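Local coordinates for protein TonB-dependent siderophore receptor (Pseudomonas aeruginosa 39016, PDB 5NEC) that probably takes up ferric siderophores across the outer membrane as a TonB-dependent receptor, a plugged beta-barrel, and may admit siderophore-drug conjugates, at residues I80-A84 with P634-K638; P90-R94 with Q117-I121; V261-R265 with F703-Y707; G326-R330 with Y401-L406. All blocks are in the same frame, centred on the assembly; numbering follows the deposited sequence.

Contact 1: residues I80-A84 with P634-K638; sequences ITFGA and PNTPK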
loop_
_atom_site.group_PDB
_atom_site.type_symbol
_atom_site.label_atom_id
_atom_site.label_comp_id
_atom_site.label_asym_id
_atom_site.label_seq_id
_atom_site.Cartn_x
_atom_site.Cartn_y
_atom_site.Cartn_z
ATOM N N ILE A 80 8.172 5.113 -1.754
ATOM C CA ILE A 80 6.828 4.888 -1.225
ATOM C C ILE A 80 7.031 4.661 0.259
ATOM O O ILE A 80 7.615 3.657 0.648
ATOM C CB ILE A 80 6.131 3.663 -1.871
ATOM C CG1 ILE A 80 6.111 3.819 -3.395
ATOM C CG2 ILE A 80 4.708 3.499 -1.336
ATOM C CD1 ILE A 80 5.289 2.771 -4.087
ATOM N N THR A 81 6.594 5.610 1.074
ATOM C CA THR A 81 6.666 5.470 2.521
ATOM C C THR A 81 5.265 5.424 3.108
ATOM O O THR A 81 4.312 5.923 2.529
ATOM C CB THR A 81 7.445 6.631 3.160
ATOM O OG1 THR A 81 6.667 7.833 3.074
ATOM C CG2 THR A 81 8.755 6.822 2.449
ATOM N N PHE A 82 5.167 4.815 4.272
ATOM C CA PHE A 82 3.917 4.719 4.987
ATOM C C PHE A 82 3.977 5.595 6.216
ATOM O O PHE A 82 5.015 5.705 6.848
ATOM C CB PHE A 82 3.651 3.261 5.295
ATOM C CG PHE A 82 3.330 2.468 4.069
ATOM C CD1 PHE A 82 2.010 2.357 3.638
ATOM C CD2 PHE A 82 4.333 1.884 3.320
ATOM C CE1 PHE A 82 1.697 1.632 2.501
ATOM C CE2 PHE A 82 4.032 1.184 2.169
ATOM C CZ PHE A 82 2.710 1.051 1.761
ATOM N N GLY A 83 2.877 6.281 6.490
ATOM C CA GLY A 83 2.735 7.064 7.703
ATOM C C GLY A 83 1.318 6.959 8.244
ATOM O O GLY A 83 0.676 5.900 8.137
ATOM N N ALA A 84 0.838 8.069 8.815
ATOM C CA ALA A 84 -0.543 8.195 9.289
ATOM C C ALA A 84 -0.994 9.673 9.304
ATOM O O ALA A 84 -0.342 10.545 8.702
ATOM C CB ALA A 84 -0.683 7.561 10.667
ATOM N N PRO A 634 6.766 15.952 5.009
ATOM C CA PRO A 634 6.936 14.754 5.833
ATOM C C PRO A 634 6.815 13.478 5.003
ATOM O O PRO A 634 6.262 13.506 3.917
ATOM C CB PRO A 634 5.785 14.856 6.853
ATOM C CG PRO A 634 4.762 15.735 6.199
ATOM C CD PRO A 634 5.546 16.703 5.365
ATOM N N ASN A 635 7.373 12.380 5.495
ATOM C CA ASN A 635 7.205 11.061 4.862
ATOM C C ASN A 635 7.676 11.037 3.405
ATOM O O ASN A 635 7.088 10.377 2.562
ATOM C CB ASN A 635 5.738 10.607 5.020
ATOM C CG ASN A 635 5.285 10.675 6.473
ATOM O OD1 ASN A 635 5.850 9.976 7.342
ATOM N ND2 ASN A 635 4.303 11.524 6.765
ATOM N N THR A 636 8.745 11.773 3.133
ATOM C CA THR A 636 9.254 11.979 1.778
ATOM C C THR A 636 10.774 11.871 1.818
ATOM O O THR A 636 11.446 12.871 1.970
ATOM C CB THR A 636 8.834 13.371 1.249
ATOM O OG1 THR A 636 7.418 13.533 1.413
ATOM C CG2 THR A 636 9.198 13.534 -0.235
ATOM N N PRO A 637 11.324 10.654 1.697
ATOM C CA PRO A 637 12.784 10.524 1.711
ATOM C C PRO A 637 13.369 11.151 0.463
ATOM O O PRO A 637 12.860 10.947 -0.637
ATOM C CB PRO A 637 13.015 9.009 1.708
ATOM C CG PRO A 637 11.776 8.432 1.103
ATOM C CD PRO A 637 10.657 9.360 1.485
ATOM N N LYS A 638 14.422 11.924 0.652
ATOM C CA LYS A 638 15.052 12.648 -0.433
ATOM C C LYS A 638 15.663 11.663 -1.426
ATOM O O LYS A 638 15.502 11.832 -2.617
ATOM C CB LYS A 638 16.109 13.600 0.134
ATOM C CG LYS A 638 16.594 14.659 -0.825
ATOM C CD LYS A 638 17.527 15.603 -0.095
ATOM C CE LYS A 638 18.115 16.640 -1.039
ATOM N NZ LYS A 638 17.082 17.624 -1.460
#

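Contact 2: residues P90-R94 with Q117-I121; sequences PTGDR and QTREI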
loop_
_atom_site.group_PDB
_atom_site.type_symbol
_atom_site.label_atom_id
_atom_site.label_comp_id
_atom_site.label_asym_id
_atom_site.label_seq_id
_atom_site.Cartn_x
_atom_site.Cartn_y
_atom_site.Cartn_z
ATOM N N PRO A 90 -2.551 1.904 14.823
ATOM C CA PRO A 90 -1.511 1.046 15.438
ATOM C C PRO A 90 -0.508 0.408 14.440
ATOM O O PRO A 90 0.517 -0.124 14.872
ATOM C CB PRO A 90 -2.321 -0.040 16.162
ATOM C CG PRO A 90 -3.673 -0.048 15.524
ATOM C CD PRO A 90 -3.903 1.323 14.946
ATOM N N THR A 91 -0.843 0.412 13.145
ATOM C CA THR A 91 0.095 0.134 12.045
ATOM C C THR A 91 -0.321 1.039 10.874
ATOM O O THR A 91 -1.377 0.816 10.284
ATOM C CB THR A 91 0.046 -1.348 11.553
ATOM O OG1 THR A 91 -1.307 -1.717 11.250
ATOM C CG2 THR A 91 0.602 -2.329 12.581
ATOM N N GLY A 92 0.483 2.051 10.544
ATOM C CA GLY A 92 0.118 3.048 9.523
ATOM C C GLY A 92 0.053 2.495 8.099
ATOM O O GLY A 92 1.088 2.167 7.515
ATOM N N ASP A 93 -1.169 2.393 7.541
ATOM C CA ASP A 93 -1.438 1.729 6.231
ATOM C C ASP A 93 -1.706 2.734 5.120
ATOM O O ASP A 93 -2.326 2.405 4.099
ATOM C CB ASP A 93 -2.630 0.763 6.323
ATOM C CG ASP A 93 -2.516 -0.203 7.486
ATOM O OD1 ASP A 93 -1.515 -0.970 7.566
ATOM O OD2 ASP A 93 -3.451 -0.250 8.327
ATOM N N ARG A 94 -1.181 3.950 5.303
ATOM C CA ARG A 94 -1.404 5.072 4.418
ATOM C C ARG A 94 -0.137 5.310 3.586
ATOM O O ARG A 94 0.838 5.813 4.115
ATOM C CB ARG A 94 -1.718 6.285 5.279
ATOM C CG ARG A 94 -1.772 7.616 4.535
ATOM C CD ARG A 94 -1.680 8.778 5.512
ATOM N NE ARG A 94 -2.721 8.734 6.542
ATOM C CZ ARG A 94 -3.605 9.686 6.836
ATOM N NH1 ARG A 94 -3.685 10.827 6.145
ATOM N NH2 ARG A 94 -4.484 9.451 7.813
ATOM N N GLN A 117 -6.729 0.454 6.940
ATOM C CA GLN A 117 -6.925 -0.955 6.719
ATOM C C GLN A 117 -5.617 -1.571 6.165
ATOM O O GLN A 117 -5.036 -1.028 5.221
ATOM C CB GLN A 117 -8.140 -1.094 5.802
ATOM C CG GLN A 117 -8.024 -2.051 4.630
ATOM C CD GLN A 117 -9.239 -1.995 3.730
ATOM O OE1 GLN A 117 -10.116 -1.133 3.902
ATOM N NE2 GLN A 117 -9.315 -2.927 2.781
ATOM N N THR A 118 -5.152 -2.667 6.779
ATOM C CA THR A 118 -3.855 -3.311 6.443
ATOM C C THR A 118 -4.066 -4.450 5.427
ATOM O O THR A 118 -4.750 -5.448 5.716
ATOM C CB THR A 118 -3.136 -3.900 7.694
ATOM O OG1 THR A 118 -3.057 -2.918 8.735
ATOM C CG2 THR A 118 -1.725 -4.403 7.344
ATOM N N ARG A 119 -3.456 -4.311 4.258
ATOM C CA ARG A 119 -3.751 -5.178 3.141
ATOM C C ARG A 119 -2.764 -6.320 2.994
ATOM O O ARG A 119 -1.554 -6.163 3.116
ATOM C CB ARG A 119 -3.840 -4.376 1.861
ATOM C CG ARG A 119 -5.075 -3.529 1.830
ATOM C CD ARG A 119 -5.122 -2.702 0.571
ATOM N NE ARG A 119 -6.283 -1.830 0.611
ATOM C CZ ARG A 119 -6.352 -0.688 1.298
ATOM N NH1 ARG A 119 -5.312 -0.227 2.003
ATOM N NH2 ARG A 119 -7.460 0.031 1.253
ATOM N N GLU A 120 -3.328 -7.470 2.680
ATOM C CA GLU A 120 -2.614 -8.724 2.625
ATOM C C GLU A 120 -2.347 -8.936 1.121
ATOM O O GLU A 120 -2.822 -8.140 0.322
ATOM C CB GLU A 120 -3.489 -9.747 3.370
ATOM C CG GLU A 120 -3.316 -11.197 3.078
ATOM C CD GLU A 120 -1.968 -11.781 3.428
ATOM O OE1 GLU A 120 -1.634 -11.962 4.615
ATOM O OE2 GLU A 120 -1.271 -12.141 2.458
ATOM N N ILE A 121 -1.504 -9.898 0.738
ATOM C CA ILE A 121 -1.200 -10.140 -0.687
ATOM C C ILE A 121 -1.624 -11.514 -1.233
ATOM O O ILE A 121 -1.486 -11.723 -2.431
ATOM C CB ILE A 121 0.304 -9.871 -1.043
ATOM C CG1 ILE A 121 1.286 -10.680 -0.173
ATOM C CG2 ILE A 121 0.625 -8.399 -0.909
ATOM C CD1 ILE A 121 1.323 -12.168 -0.453
#

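Contact 3: residues V261-R265 with F703-Y707; sequences VNVDR and FDKKY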
loop_
_atom_site.group_PDB
_atom_site.type_symbol
_atom_site.label_atom_id
_atom_site.label_comp_id
_atom_site.label_asym_id
_atom_site.label_seq_id
_atom_site.Cartn_x
_atom_site.Cartn_y
_atom_site.Cartn_z
ATOM N N VAL A 261 14.271 7.522 20.791
ATOM C CA VAL A 261 15.196 7.148 21.877
ATOM C C VAL A 261 15.915 5.830 21.560
ATOM O O VAL A 261 15.402 5.016 20.816
ATOM C CB VAL A 261 14.520 7.074 23.257
ATOM C CG1 VAL A 261 13.957 8.435 23.645
ATOM C CG2 VAL A 261 13.431 6.008 23.295
ATOM N N ASN A 262 17.112 5.660 22.105
ATOM C CA ASN A 262 17.871 4.431 21.978
ATOM C C ASN A 262 17.680 3.586 23.240
ATOM O O ASN A 262 18.223 3.886 24.286
ATOM C CB ASN A 262 19.338 4.732 21.710
ATOM C CG ASN A 262 20.135 3.491 21.346
ATOM O OD1 ASN A 262 19.694 2.657 20.550
ATOM N ND2 ASN A 262 21.322 3.358 21.935
ATOM N N VAL A 263 16.872 2.541 23.118
ATOM C CA VAL A 263 16.561 1.609 24.193
ATOM C C VAL A 263 16.747 0.195 23.653
ATOM O O VAL A 263 17.070 0.008 22.485
ATOM C CB VAL A 263 15.114 1.808 24.709
ATOM C CG1 VAL A 263 14.952 3.181 25.372
ATOM C CG2 VAL A 263 14.072 1.621 23.607
ATOM N N ASP A 264 16.566 -0.817 24.489
ATOM C CA ASP A 264 16.727 -2.189 24.017
ATOM C C ASP A 264 15.783 -2.462 22.839
ATOM O O ASP A 264 14.677 -1.910 22.758
ATOM C CB ASP A 264 16.492 -3.182 25.151
ATOM C CG ASP A 264 17.652 -3.219 26.153
ATOM O OD1 ASP A 264 18.679 -2.502 25.970
ATOM O OD2 ASP A 264 17.545 -3.984 27.134
ATOM N N ARG A 265 16.245 -3.293 21.918
ATOM C CA ARG A 265 15.546 -3.544 20.665
ATOM C C ARG A 265 14.069 -3.947 20.850
ATOM O O ARG A 265 13.202 -3.423 20.161
ATOM C CB ARG A 265 16.287 -4.617 19.875
ATOM C CG ARG A 265 15.787 -4.809 18.442
ATOM C CD ARG A 265 16.242 -6.155 17.870
ATOM N NE ARG A 265 17.669 -6.142 17.618
ATOM C CZ ARG A 265 18.259 -5.580 16.556
ATOM N NH1 ARG A 265 17.556 -4.970 15.576
ATOM N NH2 ARG A 265 19.584 -5.631 16.471
ATOM N N PHE A 703 21.584 -8.265 8.331
ATOM C CA PHE A 703 22.456 -7.723 9.375
ATOM C C PHE A 703 21.717 -7.262 10.657
ATOM O O PHE A 703 22.321 -6.658 11.534
ATOM C CB PHE A 703 23.348 -6.629 8.755
ATOM C CG PHE A 703 24.237 -7.151 7.645
ATOM C CD1 PHE A 703 25.366 -7.916 7.944
ATOM C CD2 PHE A 703 23.920 -6.937 6.305
ATOM C CE1 PHE A 703 26.177 -8.422 6.930
ATOM C CE2 PHE A 703 24.720 -7.447 5.288
ATOM C CZ PHE A 703 25.850 -8.196 5.604
ATOM N N ASP A 704 20.432 -7.584 10.785
ATOM C CA ASP A 704 19.647 -7.252 11.981
ATOM C C ASP A 704 19.695 -5.752 12.299
ATOM O O ASP A 704 19.805 -5.351 13.448
ATOM C CB ASP A 704 20.141 -8.099 13.168
ATOM C CG ASP A 704 19.069 -8.353 14.237
ATOM O OD1 ASP A 704 17.850 -8.209 13.977
ATOM O OD2 ASP A 704 19.472 -8.730 15.365
ATOM N N LYS A 705 19.613 -4.927 11.263
ATOM C CA LYS A 705 19.602 -3.484 11.430
ATOM C C LYS A 705 18.340 -3.071 12.171
ATOM O O LYS A 705 17.242 -3.517 11.829
ATOM C CB LYS A 705 19.658 -2.807 10.062
ATOM C CG LYS A 705 19.546 -1.292 10.063
ATOM C CD LYS A 705 20.722 -0.618 10.750
ATOM C CE LYS A 705 20.588 0.889 10.636
ATOM N NZ LYS A 705 21.895 1.585 10.804
ATOM N N LYS A 706 18.505 -2.235 13.196
ATOM C CA LYS A 706 17.371 -1.611 13.852
ATOM C C LYS A 706 17.064 -0.314 13.104
ATOM O O LYS A 706 17.948 0.513 12.887
ATOM C CB LYS A 706 17.628 -1.355 15.330
ATOM C CG LYS A 706 16.346 -1.052 16.106
ATOM C CD LYS A 706 16.548 -0.886 17.608
ATOM C CE LYS A 706 17.221 0.434 17.932
ATOM N NZ LYS A 706 17.758 0.394 19.309
ATOM N N TYR A 707 15.821 -0.170 12.658
ATOM C CA TYR A 707 15.415 1.005 11.911
ATOM C C TYR A 707 13.918 1.229 12.028
ATOM O O TYR A 707 13.176 0.372 12.513
ATOM C CB TYR A 707 15.858 0.920 10.433
ATOM C CG TYR A 707 15.098 -0.088 9.585
ATOM C CD1 TYR A 707 13.954 0.292 8.864
ATOM C CD2 TYR A 707 15.519 -1.417 9.500
ATOM C CE1 TYR A 707 13.256 -0.625 8.092
ATOM C CE2 TYR A 707 14.834 -2.337 8.720
ATOM C CZ TYR A 707 13.704 -1.942 8.018
ATOM O OH TYR A 707 13.028 -2.855 7.250
#

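Contact 4: residues G326-R330 with Y401-L406; sequences GSVWR and YNCTSL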
loop_
_atom_site.group_PDB
_atom_site.type_symbol
_atom_site.label_atom_id
_atom_site.label_comp_id
_atom_site.label_asym_id
_atom_site.label_seq_id
_atom_site.Cartn_x
_atom_site.Cartn_y
_atom_site.Cartn_z
ATOM N N GLY A 326 13.267 8.943 33.111
ATOM C CA GLY A 326 13.337 7.480 33.015
ATOM C C GLY A 326 12.012 6.720 33.035
ATOM O O GLY A 326 12.001 5.509 33.314
ATOM N N SER A 327 10.906 7.414 32.736
ATOM C CA SER A 327 9.571 6.800 32.723
ATOM C C SER A 327 8.727 7.158 31.491
ATOM O O SER A 327 9.051 8.064 30.712
ATOM C CB SER A 327 8.817 7.163 33.996
ATOM O OG SER A 327 8.477 8.519 34.000
ATOM N N VAL A 328 7.638 6.415 31.320
ATOM C CA VAL A 328 6.765 6.528 30.139
ATOM C C VAL A 328 5.297 6.459 30.556
ATOM O O VAL A 328 4.880 5.468 31.154
ATOM C CB VAL A 328 7.043 5.378 29.145
ATOM C CG1 VAL A 328 6.039 5.386 28.002
ATOM C CG2 VAL A 328 8.475 5.448 28.610
ATOM N N TRP A 329 4.520 7.477 30.198
ATOM C CA TRP A 329 3.061 7.407 30.327
ATOM C C TRP A 329 2.468 6.550 29.184
ATOM O O TRP A 329 2.737 6.808 28.008
ATOM C CB TRP A 329 2.470 8.809 30.301
ATOM C CG TRP A 329 0.998 8.874 30.235
ATOM C CD1 TRP A 329 0.121 8.190 31.001
ATOM C CD2 TRP A 329 0.225 9.696 29.359
ATOM N NE1 TRP A 329 -1.177 8.543 30.668
ATOM C CE2 TRP A 329 -1.137 9.462 29.653
ATOM C CE3 TRP A 329 0.549 10.609 28.352
ATOM C CZ2 TRP A 329 -2.177 10.099 28.972
ATOM C CZ3 TRP A 329 -0.488 11.267 27.682
ATOM C CH2 TRP A 329 -1.839 10.999 28.003
ATOM N N ARG A 330 1.707 5.520 29.544
ATOM C CA ARG A 330 1.017 4.666 28.560
ATOM C C ARG A 330 -0.271 5.326 28.101
ATOM O O ARG A 330 -1.356 5.020 28.567
ATOM C CB ARG A 330 0.723 3.291 29.124
ATOM C CG ARG A 330 1.974 2.454 29.259
ATOM C CD ARG A 330 1.644 1.200 30.036
ATOM N NE ARG A 330 2.698 0.193 30.024
ATOM C CZ ARG A 330 2.982 -0.628 31.039
ATOM N NH1 ARG A 330 2.327 -0.550 32.196
ATOM N NH2 ARG A 330 3.964 -1.516 30.916
ATOM N N TYR A 401 -0.585 1.273 36.890
ATOM C CA TYR A 401 0.139 0.757 35.722
ATOM C C TYR A 401 0.028 1.618 34.470
ATOM O O TYR A 401 0.342 1.150 33.371
ATOM C CB TYR A 401 -0.235 -0.704 35.434
ATOM C CG TYR A 401 -0.052 -1.616 36.632
ATOM C CD1 TYR A 401 1.221 -2.059 37.003
ATOM C CD2 TYR A 401 -1.153 -2.036 37.399
ATOM C CE1 TYR A 401 1.401 -2.881 38.108
ATOM C CE2 TYR A 401 -0.980 -2.869 38.502
ATOM C CZ TYR A 401 0.293 -3.277 38.852
ATOM O OH TYR A 401 0.457 -4.088 39.928
ATOM N N ASN A 402 -0.368 2.878 34.640
ATOM C CA ASN A 402 -0.357 3.857 33.555
ATOM C C ASN A 402 1.019 4.477 33.311
ATOM O O ASN A 402 1.196 5.171 32.312
ATOM C CB ASN A 402 -1.389 4.959 33.825
ATOM C CG ASN A 402 -2.794 4.419 33.819
ATOM O OD1 ASN A 402 -3.247 3.925 32.804
ATOM N ND2 ASN A 402 -3.477 4.489 34.946
ATOM N N CYS A 403 1.965 4.251 34.220
ATOM C CA CYS A 403 3.362 4.611 34.019
ATOM C C CYS A 403 4.164 3.346 33.987
ATOM O O CYS A 403 3.901 2.437 34.769
ATOM C CB CYS A 403 3.902 5.457 35.178
ATOM S SG CYS A 403 3.068 7.037 35.305
ATOM N N THR A 404 5.156 3.303 33.105
ATOM C CA THR A 404 6.108 2.212 33.066
ATOM C C THR A 404 7.529 2.757 32.928
ATOM O O THR A 404 7.737 3.968 32.864
ATOM C CB THR A 404 5.778 1.217 31.923
ATOM O OG1 THR A 404 6.578 0.037 32.066
ATOM C CG2 THR A 404 6.020 1.818 30.528
ATOM N N SER A 405 8.496 1.844 32.880
ATOM C CA SER A 405 9.920 2.171 32.750
ATOM C C SER A 405 10.315 2.398 31.305
ATOM O O SER A 405 9.889 1.641 30.420
ATOM C CB SER A 405 10.736 1.016 33.338
ATOM O OG SER A 405 12.069 1.014 32.891
ATOM N N LEU A 406 11.139 3.427 31.056
ATOM C CA LEU A 406 11.699 3.665 29.724
ATOM C C LEU A 406 12.653 2.534 29.286
ATOM O O LEU A 406 12.632 2.097 28.116
ATOM C CB LEU A 406 12.408 5.005 29.686
ATOM C CG LEU A 406 13.203 5.376 28.429
ATOM C CD1 LEU A 406 12.246 5.543 27.257
ATOM C CD2 LEU A 406 14.048 6.624 28.644
HETATM O O HOH W 1 -2.428 3.428 30.397
#

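Contact 1: residues I80-A84 with P634-K638
Residues T81 of the plug domain and N635 and P637 of the barrel meet where strand 80-83, at the margin of a small three-stranded sheet, faces the loop leading into barrel strand 639-650. This is a plug-to-wall contact of the TonB-dependent receptor fold, with both partners largely enclosed by protein. At P634 the carbonyl O accepts a bond from T636 OG1 (2.8 Å), which ties the turn to itself. N635 follows, and here the chain comes nearest to the plug. Its carbonyl O takes the one hydrogen bond of the contact, donated by T81 OG1 at 2.6 Å. The donor stands above the carbonyl plane, 45° out of it. T81 reaches it because chi1 of 71° sets OG1 between its backbone N and carbonyl carbon. The same hydroxyl oxygen, T81 OG1, lies 3.5 Å from N635 CB. T636 turns from the plug and packs on L605 and S607 of strand 596-609. P637 then faces T81 again, its side chain also touching V662 and V665 of strand 653-666, and the K638 backbone bonds to L605 of strand 596-609. On the plug side, the side chains of T81 and N635 both touch F96 of strand 94-97, and the T81 backbone bonds to F96. The tightest fit is between carbons, T81 CG2 pressing within 3.3 Å of P637 CD, with P637 CG next at 3.7 Å.

Contact 2: residues P90-R94 with Q117-I121
T118 and D93 join two irregular loops of the plug domain, the one entering strand 94-97 and the one entering strand 124-130. The hydroxyl of T118 sits before the mouth of the aspartate: T118 OG1 is 2.7 Å from D93 OD1 and 2.7 Å from D93 OD2. The two side chains cross at about a right angle. T91, two residues before D93, adds a weak bond, T91 OG1 to T118 OG1 at 3.3 Å. D93 CB comes within 3.2 Å of Q117 O. With chi1 of -51°, D93 places CG beside its own backbone N, and OD2 comes within 3.0 Å of T91 O. Those are two acceptors, a pairing that would probably cost some energy.

Further out, R119 lays its guanidinium over its own loop, one face covered by Q117 CG at 3.9 Å above the plane. Q71 and L70 of helix 70-74 touch D93 and R119, while Q277 of the barrel touches T91. The 117-121 segment is also fastened to the barrel wall through E120, which forms two salt bridges, OE1 with R210 and OE2 with R173. E120 OE2 serves the plug backbone as well, accepting from I121 N at 2.8 Å, met from above the carboxylate plane.

Contact 3: residues V261-R265 with F703-Y707
This is a polar, charge-rich contact at the surface, joining two loops of the barrel domain that probably lie on its extracellular side: the one before strand 276-291 and the one before strand 708-711. R265 and D704 stack, guanidinium and carboxylate planes 13° apart. D704 OD2 lies over one face of the arginine, 3.3 Å from R265 NH2, so the salt bridge rests on charge without an N-H pointing at the oxygen. The N-H groups turn instead to the backbone, where D704 O accepts weak bonds from R265 NH1 (3.1 Å) and R265 NH2 (3.0 Å). A bend at chi3 (-71°) brings the arginine's end round to them. K706 runs past R265 in the opposite direction, its aliphatic part alongside: K706 CD is 4.1 Å from R265 CG. That carries K706 NZ to N262 OD1 at 3.2 Å, with a weaker bond to V263 O. The two cationic ends thus lie apart, R265 NH1 and K706 NZ 6.5 Å from each other, each on its own acceptors. D704 OD1 is held by R723 N, just before strand 724-733. R265 O bonds Q719 of strand 716-719, V261 leans on strand 244-245, and Y707 stacks on Y678 of strand 674-688.

Contact 4: residues G326-R330 with Y401-L406
A short antiparallel ladder lines the start of barrel strand 327-354: strand 403-405, from the long loop after strand 357-379, pairs with its first residues. V328 and T404 form the hydrogen-bonded pair, V328 N to T404 O and T404 N to V328 O, each 2.9 Å. R330 N to N402 O (2.8 Å) and L406 N to G326 O continue it at either end. V328 and T404 share one face, W329 and C403 the other, where C403 is tied to C390 by a disulfide. At one end V328 CG2 meets L406 CD1 at 4.0 Å, the side chains crossing at about a right angle. At the other, R330 crosses T404 at a similar angle, T404 CB 3.4 Å above the guanidinium centre, and Y401 O meets R330 NH1 in the guanidinium plane at 2.9 Å. The extended chain from CG to NE carries it there. D413 makes a salt bridge to the same NH1, Y269 O takes NE, and a water donates to both R330 O and N402 OD1, the latter also accepting from W415. The ladder is flanked by strand 296-316: V328 packs on P316 and R330 on T314, while W329 bonds its backbone to D317 just beyond that strand.

In the fold
The four contacts run from the plug inside the barrel out to its loops. Contacts 1 and 2, centres 15 Å apart, touch through the small plug sheet: G83 N probably bonds R94 O, joining strand 80-83 to strand 94-97. Contact 1 ties that sheet to the barrel, contact 2 links plug loops. Contacts 3 and 4, centres 20 Å apart, both involve barrel loops and meet where V261 and V263 pack on L406. Contacts 2 and 4 lie 28 Å apart between centres. Along the chain contact 2 closes before 3 and 4 open, 4 falls within the span of 3, and 1 and 3 alternate, so late barrel loops return to both the plug and the early loops.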